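Local coordinates for possible protein of nuclear scaffold (Encephalitozoon cuniculi, PDB 3KAE) that probably acts as a scaffold subunit of the anaphase-promoting complex, through an N-terminal tetratricopeptide-repeat domain that pairs with a second copy of itself, at residues K11-R14 and Y15-Y18; D17-T20 and A21-L24; P33-R36 and M37-S40; T61-S64 and K65-S69; D98-A101 and R102-E105. One frame throughout, in Å; residues are numbered along the deposited sequence.

All five contacts are local, each at a helix end or along a first turn. Contacts 1 and 2 share D17 and Y18, their centres about 7 Å apart, and the end of helix 5-14 leads through a short turn into helix 18-31. Contact 3 is central: it touches contact 2 through M39, contact 4 through M37 (SD of M37 to CA of S64, 3.5 Å) and contact 5 through Y35 and L38, with centres about 11 to 13 Å from each. Contacts 1 and 4 do not touch within the chain, their centres being about 22 Å apart, yet Y15 and R16 of one subunit meet Y66 and Y67 of the other across the dimer.

Contact 1. Residues K11-R14 and Y15-Y18; sequences KSIR and YRDY
Because K11 CG stands anti to its backbone N (chi1 -164°) and Y15 CG anti to its own carbonyl carbon, the two side chains run side by side in the same direction, with K11 CG 3.7 Å from Y15 CE1. The tyrosine offers its edge to the last helical turn, K11 O lying in the ring plane, 2.9 Å from Y15 CD1. R14 also runs alongside this ring; Y15 CE1 sits over the centre of one guanidinium face, the two planes being 49° apart. At the polar ends, R14 NH1 bonds F107 O and Y15 OH bonds D112 OD2, both of the second subunit. The helix itself ends in a Schellman motif: R16 takes a positive phi, and its N gives a 2.7 Å hydrogen bond to I13 O while D17 N reaches S12 O, also at 2.7 Å. R16 folds back so that I13 O lies over one guanidinium face; NH1 then donates in plane to Y18 OH at 2.9 Å (160°), and a water links NH2 to R14 O. S12 packs on T20 and A21 of helix 18-31, while I13 leans on V42 and Y18 on L45 of helix 36-45.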
loop_
_atom_site.group_PDB
_atom_site.type_symbol
_atom_site.label_atom_id
_atom_site.label_comp_id
_atom_site.label_asym_id
_atom_site.label_seq_id
_atom_site.Cartn_x
_atom_site.Cartn_y
_atom_site.Cartn_z
ATOM N N LYS C 11 -6.482 -11.664 -4.221
ATOM C CA LYS C 11 -6.925 -11.022 -5.443
ATOM C C LYS C 11 -7.375 -9.588 -5.218
ATOM O O LYS C 11 -7.115 -8.715 -6.052
ATOM C CB LYS C 11 -8.015 -11.838 -6.144
ATOM C CG LYS C 11 -8.208 -11.404 -7.585
ATOM C CD LYS C 11 -9.254 -12.240 -8.297
ATOM C CE LYS C 11 -8.756 -13.643 -8.597
ATOM N NZ LYS C 11 -9.791 -14.445 -9.316
ATOM N N SER C 12 -8.029 -9.334 -4.088
ATOM C CA SER C 12 -8.480 -7.982 -3.769
ATOM C C SER C 12 -7.322 -7.037 -3.446
ATOM O O SER C 12 -7.403 -5.826 -3.707
ATOM C CB SER C 12 -9.458 -8.007 -2.580
ATOM O OG SER C 12 -10.522 -8.905 -2.808
ATOM N N ILE C 13 -6.272 -7.583 -2.834
ATOM C CA ILE C 13 -5.093 -6.781 -2.522
ATOM C C ILE C 13 -4.414 -6.377 -3.832
ATOM O O ILE C 13 -4.208 -5.205 -4.095
ATOM C CB ILE C 13 -4.134 -7.553 -1.611
ATOM C CG1 ILE C 13 -4.786 -7.714 -0.231
ATOM C CG2 ILE C 13 -2.790 -6.827 -1.521
ATOM C CD1 ILE C 13 -4.361 -8.951 0.536
ATOM N N ARG C 14 -4.133 -7.376 -4.663
ATOM C CA ARG C 14 -3.602 -7.170 -6.002
ATOM C C ARG C 14 -4.400 -6.149 -6.802
ATOM O O ARG C 14 -3.842 -5.452 -7.629
ATOM C CB ARG C 14 -3.483 -8.501 -6.745
ATOM C CG ARG C 14 -3.545 -8.386 -8.247
ATOM C CD ARG C 14 -2.943 -9.613 -8.914
ATOM N NE ARG C 14 -3.818 -10.777 -8.876
ATOM C CZ ARG C 14 -4.466 -11.258 -9.935
ATOM N NH1 ARG C 14 -4.335 -10.677 -11.120
ATOM N NH2 ARG C 14 -5.243 -12.329 -9.812
ATOM N N TYR C 15 -5.696 -6.014 -6.536
ATOM C CA TYR C 15 -6.496 -5.009 -7.253
ATOM C C TYR C 15 -6.660 -3.724 -6.453
ATOM O O TYR C 15 -7.312 -2.774 -6.889
ATOM C CB TYR C 15 -7.859 -5.581 -7.686
ATOM C CG TYR C 15 -7.770 -6.457 -8.926
ATOM C CD1 TYR C 15 -7.478 -7.807 -8.822
ATOM C CD2 TYR C 15 -7.959 -5.921 -10.202
ATOM C CE1 TYR C 15 -7.388 -8.613 -9.949
ATOM C CE2 TYR C 15 -7.860 -6.713 -11.340
ATOM C CZ TYR C 15 -7.573 -8.057 -11.203
ATOM O OH TYR C 15 -7.476 -8.852 -12.320
ATOM N N ARG C 16 -6.053 -3.687 -5.277
ATOM C CA ARG C 16 -6.084 -2.494 -4.444
ATOM C C ARG C 16 -7.514 -2.233 -4.025
ATOM O O ARG C 16 -7.891 -1.109 -3.673
ATOM C CB ARG C 16 -5.457 -1.270 -5.150
ATOM C CG ARG C 16 -4.070 -1.539 -5.763
ATOM C CD ARG C 16 -3.018 -1.952 -4.711
ATOM N NE ARG C 16 -1.999 -2.793 -5.314
ATOM C CZ ARG C 16 -1.177 -3.578 -4.628
ATOM N NH1 ARG C 16 -1.254 -3.613 -3.310
ATOM N NH2 ARG C 16 -0.284 -4.328 -5.265
ATOM N N ASP C 17 -8.310 -3.295 -4.055
ATOM C CA ASP C 17 -9.666 -3.261 -3.518
ATOM C C ASP C 17 -9.622 -3.689 -2.041
ATOM O O ASP C 17 -9.905 -4.851 -1.695
ATOM C CB ASP C 17 -10.591 -4.195 -4.304
ATOM C CG ASP C 17 -12.003 -4.231 -3.730
ATOM O OD1 ASP C 17 -12.327 -3.406 -2.837
ATOM O OD2 ASP C 17 -12.793 -5.096 -4.165
ATOM N N TYR C 18 -9.257 -2.743 -1.184
ATOM C CA TYR C 18 -8.902 -3.048 0.195
ATOM C C TYR C 18 -10.146 -3.248 1.061
ATOM O O TYR C 18 -10.147 -4.112 1.929
ATOM C CB TYR C 18 -7.974 -1.957 0.775
ATOM C CG TYR C 18 -6.568 -1.900 0.145
ATOM C CD1 TYR C 18 -5.882 -3.074 -0.172
ATOM C CD2 TYR C 18 -5.919 -0.671 -0.098
ATOM C CE1 TYR C 18 -4.614 -3.044 -0.724
ATOM C CE2 TYR C 18 -4.627 -0.629 -0.668
ATOM C CZ TYR C 18 -3.987 -1.826 -0.963
ATOM O OH TYR C 18 -2.727 -1.837 -1.509
HETATM O O HOH W 1 -1.132 -5.075 -8.259
#

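Contact 2. Residues D17-T20 and A21-L24; sequences DYET and AIFL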
loop_
_atom_site.group_PDB
_atom_site.type_symbol
_atom_site.label_atom_id
_atom_site.label_comp_id
_atom_site.label_asym_id
_atom_site.label_seq_id
_atom_site.Cartn_x
_atom_site.Cartn_y
_atom_site.Cartn_z
ATOM N N ASP C 17 -8.310 -3.295 -4.055
ATOM C CA ASP C 17 -9.666 -3.261 -3.518
ATOM C C ASP C 17 -9.622 -3.689 -2.041
ATOM O O ASP C 17 -9.905 -4.851 -1.695
ATOM C CB ASP C 17 -10.591 -4.195 -4.304
ATOM C CG ASP C 17 -12.003 -4.231 -3.730
ATOM O OD1 ASP C 17 -12.327 -3.406 -2.837
ATOM O OD2 ASP C 17 -12.793 -5.096 -4.165
ATOM N N TYR C 18 -9.257 -2.743 -1.184
ATOM C CA TYR C 18 -8.902 -3.048 0.195
ATOM C C TYR C 18 -10.146 -3.248 1.061
ATOM O O TYR C 18 -10.147 -4.112 1.929
ATOM C CB TYR C 18 -7.974 -1.957 0.775
ATOM C CG TYR C 18 -6.568 -1.900 0.145
ATOM C CD1 TYR C 18 -5.882 -3.074 -0.172
ATOM C CD2 TYR C 18 -5.919 -0.671 -0.098
ATOM C CE1 TYR C 18 -4.614 -3.044 -0.724
ATOM C CE2 TYR C 18 -4.627 -0.629 -0.668
ATOM C CZ TYR C 18 -3.987 -1.826 -0.963
ATOM O OH TYR C 18 -2.727 -1.837 -1.509
ATOM N N GLU C 19 -11.195 -2.461 0.824
ATOM C CA GLU C 19 -12.481 -2.650 1.530
ATOM C C GLU C 19 -12.972 -4.099 1.442
ATOM O O GLU C 19 -13.334 -4.724 2.438
ATOM C CB GLU C 19 -13.550 -1.700 0.998
ATOM C CG GLU C 19 -13.225 -0.204 1.194
ATOM C CD GLU C 19 -12.954 0.154 2.642
ATOM O OE1 GLU C 19 -13.227 -0.680 3.525
ATOM O OE2 GLU C 19 -12.467 1.274 2.906
ATOM N N THR C 20 -12.938 -4.668 0.254
ATOM C CA THR C 20 -13.300 -6.069 0.116
ATOM C C THR C 20 -12.388 -6.964 0.942
ATOM O O THR C 20 -12.845 -7.883 1.606
ATOM C CB THR C 20 -13.260 -6.502 -1.348
ATOM O OG1 THR C 20 -14.207 -5.723 -2.076
ATOM C CG2 THR C 20 -13.576 -7.956 -1.492
ATOM N N ALA C 21 -11.092 -6.692 0.908
ATOM C CA ALA C 21 -10.120 -7.520 1.614
ATOM C C ALA C 21 -10.298 -7.431 3.117
ATOM O O ALA C 21 -10.135 -8.413 3.827
ATOM C CB ALA C 21 -8.683 -7.101 1.219
ATOM N N ILE C 22 -10.573 -6.228 3.599
ATOM C CA ILE C 22 -10.843 -6.009 5.002
ATOM C C ILE C 22 -12.142 -6.781 5.396
ATOM O O ILE C 22 -12.181 -7.508 6.395
ATOM C CB ILE C 22 -10.941 -4.498 5.287
ATOM C CG1 ILE C 22 -9.553 -3.840 5.097
ATOM C CG2 ILE C 22 -11.453 -4.248 6.693
ATOM C CD1 ILE C 22 -9.566 -2.320 5.071
ATOM N N PHE C 23 -13.189 -6.658 4.588
ATOM C CA PHE C 23 -14.436 -7.378 4.857
ATOM C C PHE C 23 -14.236 -8.891 4.846
ATOM O O PHE C 23 -14.592 -9.577 5.795
ATOM C CB PHE C 23 -15.521 -7.004 3.851
ATOM C CG PHE C 23 -16.840 -7.646 4.134
ATOM C CD1 PHE C 23 -17.098 -8.945 3.719
ATOM C CD2 PHE C 23 -17.827 -6.955 4.825
ATOM C CE1 PHE C 23 -18.313 -9.546 3.991
ATOM C CE2 PHE C 23 -19.046 -7.546 5.094
ATOM C CZ PHE C 23 -19.293 -8.852 4.681
ATOM N N LEU C 24 -13.658 -9.409 3.777
ATOM C CA LEU C 24 -13.397 -10.842 3.690
ATOM C C LEU C 24 -12.475 -11.311 4.803
ATOM O O LEU C 24 -12.526 -12.465 5.218
ATOM C CB LEU C 24 -12.767 -11.188 2.330
ATOM C CG LEU C 24 -13.637 -11.039 1.091
ATOM C CD1 LEU C 24 -12.855 -11.464 -0.138
ATOM C CD2 LEU C 24 -14.919 -11.892 1.250
#
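L24 lies alongside T20, both side chains pointing the same way, with L24 CD1 3.8 Å from T20 CG2 and L24 CG closing on the T20 carbonyl oxygen. One torsion lets the threonine serve two purposes: with chi1 at -61° its methyl stands anti to the backbone N and faces the leucine, while OG1 stands anti to the carbonyl carbon and turns back toward D17. There T20 OG1 donates to D17 OD2 at 2.6 Å, meeting the carboxylate on its syn side but 33° out of its plane. T20 N adds a weak capping bond to D17 OD1, so both carboxylate oxygens are engaged and the side chain is held at the helix start. T20 OG1 also receives F147 N of the second subunit.

Behind the cap the backbone ladder settles quickly. A21 N to D17 O is weak at 3.4 Å, whereas I22 N to Y18 O measures 2.7 Å and L24 N to T20 O is nearly straight (174°). I22 CG1 also comes within 3.2 Å of Y18 O. F23 sends its ring away from this turn to meet Y209, Y180 and F145 of the second subunit. The arrangement is an aspartate N-cap opening an alpha helix. L24 rests on L5, K8 and I9 of helix 5-14, consistent with the antiparallel helix pairing of a tetratricopeptide-repeat domain.

Contact 3. Residues P33-R36 and M37-S40; sequences PEYR and MLMS
Y35 holds the N-cap position of the helix that runs through M37-S40, and its carbonyl oxygen receives two weak bonds, from L38 N at 3.0 Å (N-H...O only 121°) and from M39 N at 3.5 Å. Regular alpha-helical bonding appears one residue later, where S40 N donates to R36 O at 3.1 Å and 160°. Ahead of the cap, R36 N bonds P33 O.

S40 adds a second interaction with the same acceptor. A chi1 of -73° swings its OG back toward the preceding turn, where it gives a weak bond to R36 O at 3.3 Å, so this oxygen has both the amide and the hydroxyl of one residue as donors. Y35 and L38 share the only apolar side-chain contact across the turn, a light one: Y35 CD1 stands 4.5 Å from L38 CD2, which approaches the ring obliquely. L38 CB and M39 CB instead lie against carbonyl oxygens, 3.3 Å from Y35 O and 3.4 Å from R36 O respectively.

Beyond the turn the side chains diverge. Y35 OH bonds D100 N, and Y35 and L38 together pack on I103 of the short helix 101-104. R36 NH1 makes a weak bond to H55, while M39 and S40 touch that same residue of helix 49-57. M37 packs on L56 and on T63, S64 and Y67 of helix 62-74, so this helix start touches helices 49-57, 62-74 and 101-104.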
loop_
_atom_site.group_PDB
_atom_site.type_symbol
_atom_site.label_atom_id
_atom_site.label_comp_id
_atom_site.label_asym_id
_atom_site.label_seq_id
_atom_site.Cartn_x
_atom_site.Cartn_y
_atom_site.Cartn_z
ATOM N N PRO C 33 -8.008 -18.131 13.017
ATOM C CA PRO C 33 -7.403 -17.028 13.779
ATOM C C PRO C 33 -5.936 -16.799 13.425
ATOM O O PRO C 33 -5.396 -15.731 13.719
ATOM C CB PRO C 33 -7.508 -17.494 15.231
ATOM C CG PRO C 33 -8.568 -18.558 15.227
ATOM C CD PRO C 33 -8.463 -19.222 13.895
ATOM N N GLU C 34 -5.298 -17.798 12.819
ATOM C CA GLU C 34 -3.889 -17.702 12.434
ATOM C C GLU C 34 -3.722 -16.651 11.336
ATOM O O GLU C 34 -2.731 -16.639 10.618
ATOM C CB GLU C 34 -3.371 -19.056 11.932
ATOM C CG GLU C 34 -3.762 -20.268 12.795
ATOM C CD GLU C 34 -5.152 -20.849 12.476
ATOM O OE1 GLU C 34 -5.624 -20.747 11.320
ATOM O OE2 GLU C 34 -5.766 -21.434 13.394
ATOM N N TYR C 35 -4.707 -15.770 11.216
ATOM C CA TYR C 35 -4.783 -14.857 10.095
ATOM C C TYR C 35 -5.120 -13.446 10.531
ATOM O O TYR C 35 -5.480 -12.621 9.690
ATOM C CB TYR C 35 -5.850 -15.335 9.098
ATOM C CG TYR C 35 -5.432 -16.530 8.267
ATOM C CD1 TYR C 35 -4.435 -16.409 7.296
ATOM C CD2 TYR C 35 -6.034 -17.780 8.446
ATOM C CE1 TYR C 35 -4.040 -17.493 6.531
ATOM C CE2 TYR C 35 -5.648 -18.880 7.685
ATOM C CZ TYR C 35 -4.646 -18.727 6.727
ATOM O OH TYR C 35 -4.239 -19.798 5.956
ATOM N N ARG C 36 -5.041 -13.166 11.832
ATOM C CA ARG C 36 -5.354 -11.816 12.296
ATOM C C ARG C 36 -4.271 -10.844 11.801
ATOM O O ARG C 36 -4.480 -9.631 11.713
ATOM C CB ARG C 36 -5.449 -11.750 13.817
ATOM C CG ARG C 36 -6.052 -10.434 14.311
ATOM C CD ARG C 36 -5.991 -10.306 15.829
ATOM N NE ARG C 36 -6.870 -11.261 16.514
ATOM C CZ ARG C 36 -8.197 -11.162 16.550
ATOM N NH1 ARG C 36 -8.810 -10.155 15.936
ATOM N NH2 ARG C 36 -8.915 -12.075 17.196
ATOM N N MET C 37 -3.107 -11.400 11.498
ATOM C CA MET C 37 -2.019 -10.640 10.936
ATOM C C MET C 37 -2.511 -10.047 9.623
ATOM O O MET C 37 -2.359 -8.851 9.386
ATOM C CB MET C 37 -0.820 -11.562 10.707
ATOM C CG MET C 37 0.527 -10.873 10.455
ATOM S SD MET C 37 1.011 -9.618 11.667
ATOM C CE MET C 37 0.778 -8.122 10.685
ATOM N N LEU C 38 -3.134 -10.891 8.799
ATOM C CA LEU C 38 -3.609 -10.513 7.459
ATOM C C LEU C 38 -4.558 -9.319 7.498
ATOM O O LEU C 38 -4.476 -8.394 6.679
ATOM C CB LEU C 38 -4.310 -11.704 6.796
ATOM C CG LEU C 38 -4.954 -11.495 5.420
ATOM C CD1 LEU C 38 -3.980 -10.849 4.436
ATOM C CD2 LEU C 38 -5.446 -12.814 4.858
ATOM N N MET C 39 -5.465 -9.368 8.458
ATOM C CA MET C 39 -6.389 -8.286 8.717
ATOM C C MET C 39 -5.604 -7.008 9.009
ATOM O O MET C 39 -5.897 -5.945 8.471
ATOM C CB MET C 39 -7.249 -8.670 9.926
ATOM C CG MET C 39 -8.159 -7.585 10.437
ATOM S SD MET C 39 -9.482 -7.184 9.300
ATOM C CE MET C 39 -10.691 -6.570 10.469
ATOM N N SER C 40 -4.617 -7.127 9.889
ATOM C CA SER C 40 -3.782 -6.003 10.269
ATOM C C SER C 40 -3.071 -5.375 9.056
ATOM O O SER C 40 -3.032 -4.156 8.895
ATOM C CB SER C 40 -2.741 -6.469 11.282
ATOM O OG SER C 40 -3.324 -6.707 12.537
#

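Contact 4. Residues T61-S64 and K65-S69; sequences TCTS and KYYES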
loop_
_atom_site.group_PDB
_atom_site.type_symbol
_atom_site.label_atom_id
_atom_site.label_comp_id
_atom_site.label_asym_id
_atom_site.label_seq_id
_atom_site.Cartn_x
_atom_site.Cartn_y
_atom_site.Cartn_z
ATOM N N THR C 61 4.281 -11.324 17.147
ATOM C CA THR C 61 5.274 -11.974 16.311
ATOM C C THR C 61 6.193 -10.928 15.666
ATOM O O THR C 61 5.967 -9.725 15.781
ATOM C CB THR C 61 4.628 -12.851 15.211
ATOM O OG1 THR C 61 3.994 -12.017 14.233
ATOM C CG2 THR C 61 3.607 -13.849 15.802
ATOM N N CYS C 62 7.229 -11.391 14.984
ATOM C CA CYS C 62 8.099 -10.468 14.277
ATOM C C CYS C 62 7.295 -9.611 13.294
ATOM O O CYS C 62 7.524 -8.391 13.200
ATOM C CB CYS C 62 9.229 -11.210 13.556
ATOM S SG CYS C 62 8.707 -12.669 12.622
ATOM N N THR C 63 6.354 -10.242 12.578
ATOM C CA THR C 63 5.561 -9.531 11.570
ATOM C C THR C 63 4.607 -8.554 12.232
ATOM O O THR C 63 4.379 -7.462 11.733
ATOM C CB THR C 63 4.741 -10.478 10.662
ATOM O OG1 THR C 63 5.583 -11.480 10.087
ATOM C CG2 THR C 63 4.096 -9.702 9.537
ATOM N N SER C 64 4.086 -8.928 13.387
ATOM C CA SER C 64 3.092 -8.088 14.048
ATOM C C SER C 64 3.772 -6.880 14.649
ATOM O O SER C 64 3.293 -5.761 14.512
ATOM C CB SER C 64 2.289 -8.876 15.115
ATOM O OG SER C 64 2.809 -8.713 16.431
ATOM N N LYS C 65 4.899 -7.116 15.319
ATOM C CA LYS C 65 5.670 -6.038 15.939
ATOM C C LYS C 65 6.232 -5.097 14.881
ATOM O O LYS C 65 6.302 -3.891 15.082
ATOM C CB LYS C 65 6.781 -6.604 16.814
ATOM C CG LYS C 65 6.277 -7.165 18.126
ATOM C CD LYS C 65 5.544 -6.097 18.916
ATOM C CE LYS C 65 5.056 -6.641 20.249
ATOM N NZ LYS C 65 4.286 -5.639 21.039
ATOM N N TYR C 66 6.592 -5.653 13.735
ATOM C CA TYR C 66 7.035 -4.820 12.620
ATOM C C TYR C 66 5.928 -3.872 12.122
ATOM O O TYR C 66 6.126 -2.655 12.063
ATOM C CB TYR C 66 7.614 -5.675 11.486
ATOM C CG TYR C 66 8.222 -4.846 10.388
ATOM C CD1 TYR C 66 9.415 -4.163 10.583
ATOM C CD2 TYR C 66 7.590 -4.724 9.163
ATOM C CE1 TYR C 66 9.949 -3.383 9.591
ATOM C CE2 TYR C 66 8.126 -3.966 8.163
ATOM C CZ TYR C 66 9.303 -3.294 8.385
ATOM O OH TYR C 66 9.818 -2.543 7.378
ATOM N N TYR C 67 4.757 -4.416 11.786
ATOM C CA TYR C 67 3.636 -3.560 11.367
ATOM C C TYR C 67 3.210 -2.624 12.500
ATOM O O TYR C 67 2.742 -1.509 12.276
ATOM C CB TYR C 67 2.448 -4.391 10.838
ATOM C CG TYR C 67 2.636 -4.713 9.388
ATOM C CD1 TYR C 67 3.317 -5.852 8.993
ATOM C CD2 TYR C 67 2.194 -3.846 8.411
ATOM C CE1 TYR C 67 3.524 -6.127 7.653
ATOM C CE2 TYR C 67 2.408 -4.114 7.068
ATOM C CZ TYR C 67 3.077 -5.250 6.699
ATOM O OH TYR C 67 3.263 -5.533 5.357
ATOM N N GLU C 68 3.411 -3.071 13.725
ATOM C CA GLU C 68 3.099 -2.233 14.836
ATOM C C GLU C 68 3.953 -0.974 14.778
ATOM O O GLU C 68 3.433 0.145 14.872
ATOM C CB GLU C 68 3.357 -2.996 16.131
ATOM C CG GLU C 68 2.538 -2.520 17.280
ATOM C CD GLU C 68 2.709 -3.393 18.504
ATOM O OE1 GLU C 68 2.288 -4.575 18.485
ATOM O OE2 GLU C 68 3.270 -2.885 19.488
ATOM N N SER C 69 5.265 -1.167 14.609
ATOM C CA SER C 69 6.208 -0.062 14.463
ATOM C C SER C 69 5.833 0.845 13.289
ATOM O O SER C 69 5.847 2.065 13.420
ATOM C CB SER C 69 7.634 -0.590 14.287
ATOM O OG SER C 69 8.582 0.445 14.530
#
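A capping box opens helix 62-74, where T61 pairs with S64 and also takes the first backbone bond of the helix, K65 N to T61 O at 2.9 Å. In the box each side chain accepts from the other residue's backbone: S64 N donates to T61 OG1 at 3.2 Å (150°), and T61 N returns a bond to S64 OG at 3.1 Å (162°). The serine adopts an unusual torsion for this, chi1 96°, away from a staggered position. The backbone ladder continues without a break, Y66 to C62, Y67 to T63, and E68 to S64.

Across the first turn, T63 and Y67 lie side by side, pointing the same way, T63 CG2 being 4.0 Å from Y67 CD1. The carbonyl oxygen of T63 lies at the edge of that ring, in its plane, 3.4 Å from CD1. T63 OG1 is bonded to V108 N. The hydroxyls of Y66 and Y67 both cross to the second subunit, to Y15 O and to R16 NE there.

K65 and E68 form a salt bridge within the second turn, NZ to OE2 at 3.3 Å, its component hydrogen bonds weak; E68 OE2 is also paired with S84 OG. The first-turn amide of S64 is satisfied by a side chain, and the buried carboxylate of E68 probably has its charge partly balanced by K65 and stabilised by the serine of helix 78-89.

Contact 5. Residues D98-A101 and R102-E105; sequences DVDA and RIQE
The charged interaction joins D100 and R102, two residues apart. D100 OD1 uses its syn lone pair for R102 NE at 2.8 Å, the partner lying 21° out of the guanidinium plane, and takes a weak bond from NH2 at 3.2 Å. Carboxylate and guanidinium planes are 67° apart, so this is no flat, two-pronged pairing: one oxygen receives both donors. The same OD1 also accepts a weak bond from R102 N at 3.5 Å, the capping interaction, so a single carboxylate oxygen is approached by three N-H groups of R102, only the NE bond being a good one.

Backbone bonding starts from D100 O, which takes I103 N from above its carbonyl plane and Q104 N in that plane, each at 3.0 Å. A101 O to E105 N is weak.

A side-chain amide ties the loop leading in to the turn. Q104, its chain sharply bent at chi2 (97°), folds back so that OE1 accepts V99 N at 2.9 Å; NE2 meanwhile bonds P97 O, which supports this orientation of the amide.

Apolar contact is supplied by V99, whose CG2 lies 3.5 Å from I103 CB and 3.6 Å from I103 CG2. D100 CB adds a looser touch on I103 CG1. V99 packs further on Y35 and F107, while I103 and R102 rest on I6 of helix 5-14.

Taken together, this is an aspartate-capped single helical turn, helix 101-104, set in the long connection between helices 78-89 and 113-126.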
loop_
_atom_site.group_PDB
_atom_site.type_symbol
_atom_site.label_atom_id
_atom_site.label_comp_id
_atom_site.label_asym_id
_atom_site.label_seq_id
_atom_site.Cartn_x
_atom_site.Cartn_y
_atom_site.Cartn_z
ATOM N N ASP C 98 2.267 -21.192 10.922
ATOM C CA ASP C 98 2.239 -21.815 9.606
ATOM C C ASP C 98 0.909 -21.435 8.959
ATOM O O ASP C 98 -0.153 -21.749 9.495
ATOM C CB ASP C 98 2.329 -23.342 9.726
ATOM C CG ASP C 98 3.615 -23.809 10.384
ATOM O OD1 ASP C 98 4.677 -23.236 10.074
ATOM O OD2 ASP C 98 3.560 -24.759 11.198
ATOM N N VAL C 99 0.960 -20.747 7.824
ATOM C CA VAL C 99 -0.267 -20.306 7.165
ATOM C C VAL C 99 -0.257 -20.634 5.680
ATOM O O VAL C 99 0.749 -21.103 5.147
ATOM C CB VAL C 99 -0.486 -18.789 7.323
ATOM C CG1 VAL C 99 -0.291 -18.368 8.771
ATOM C CG2 VAL C 99 0.448 -18.013 6.399
ATOM N N ASP C 100 -1.384 -20.392 5.016
ATOM C CA ASP C 100 -1.436 -20.481 3.561
ATOM C C ASP C 100 -0.200 -19.808 2.964
ATOM O O ASP C 100 0.221 -18.742 3.427
ATOM C CB ASP C 100 -2.710 -19.820 3.024
ATOM C CG ASP C 100 -2.888 -20.019 1.519
ATOM O OD1 ASP C 100 -3.011 -19.011 0.795
ATOM O OD2 ASP C 100 -2.900 -21.180 1.053
ATOM N N ALA C 101 0.370 -20.436 1.937
ATOM C CA ALA C 101 1.599 -19.956 1.315
ATOM C C ALA C 101 1.485 -18.533 0.767
ATOM O O ALA C 101 2.459 -17.784 0.778
ATOM C CB ALA C 101 2.050 -20.916 0.223
ATOM N N ARG C 102 0.300 -18.167 0.287
ATOM C CA ARG C 102 0.101 -16.836 -0.281
ATOM C C ARG C 102 0.159 -15.765 0.801
ATOM O O ARG C 102 0.530 -14.615 0.549
ATOM C CB ARG C 102 -1.223 -16.772 -1.035
ATOM C CG ARG C 102 -1.200 -17.556 -2.339
ATOM C CD ARG C 102 -2.596 -17.823 -2.854
ATOM N NE ARG C 102 -3.334 -18.719 -1.965
ATOM C CZ ARG C 102 -4.574 -19.143 -2.194
ATOM N NH1 ARG C 102 -5.214 -18.749 -3.286
ATOM N NH2 ARG C 102 -5.175 -19.956 -1.336
ATOM N N ILE C 103 -0.203 -16.164 2.014
ATOM C CA ILE C 103 -0.170 -15.272 3.160
ATOM C C ILE C 103 1.248 -15.190 3.723
ATOM O O ILE C 103 1.717 -14.119 4.105
ATOM C CB ILE C 103 -1.163 -15.759 4.243
ATOM C CG1 ILE C 103 -2.578 -15.753 3.674
ATOM C CG2 ILE C 103 -1.100 -14.886 5.480
ATOM C CD1 ILE C 103 -2.892 -14.496 2.878
ATOM N N GLN C 104 1.926 -16.334 3.752
ATOM C CA GLN C 104 3.246 -16.445 4.353
ATOM C C GLN C 104 4.190 -15.437 3.703
ATOM O O GLN C 104 4.996 -14.791 4.375
ATOM C CB GLN C 104 3.781 -17.873 4.198
ATOM C CG GLN C 104 4.751 -18.312 5.293
ATOM C CD GLN C 104 4.091 -19.117 6.417
ATOM O OE1 GLN C 104 3.194 -19.929 6.178
ATOM N NE2 GLN C 104 4.558 -18.908 7.648
ATOM N N GLU C 105 4.060 -15.291 2.389
ATOM C CA GLU C 105 4.894 -14.381 1.620
ATOM C C GLU C 105 4.827 -12.950 2.134
ATOM O O GLU C 105 5.738 -12.165 1.895
ATOM C CB GLU C 105 4.489 -14.410 0.144
ATOM C CG GLU C 105 4.963 -15.631 -0.620
ATOM C CD GLU C 105 4.545 -15.589 -2.080
ATOM O OE1 GLU C 105 3.562 -14.879 -2.398
ATOM O OE2 GLU C 105 5.198 -16.266 -2.905
#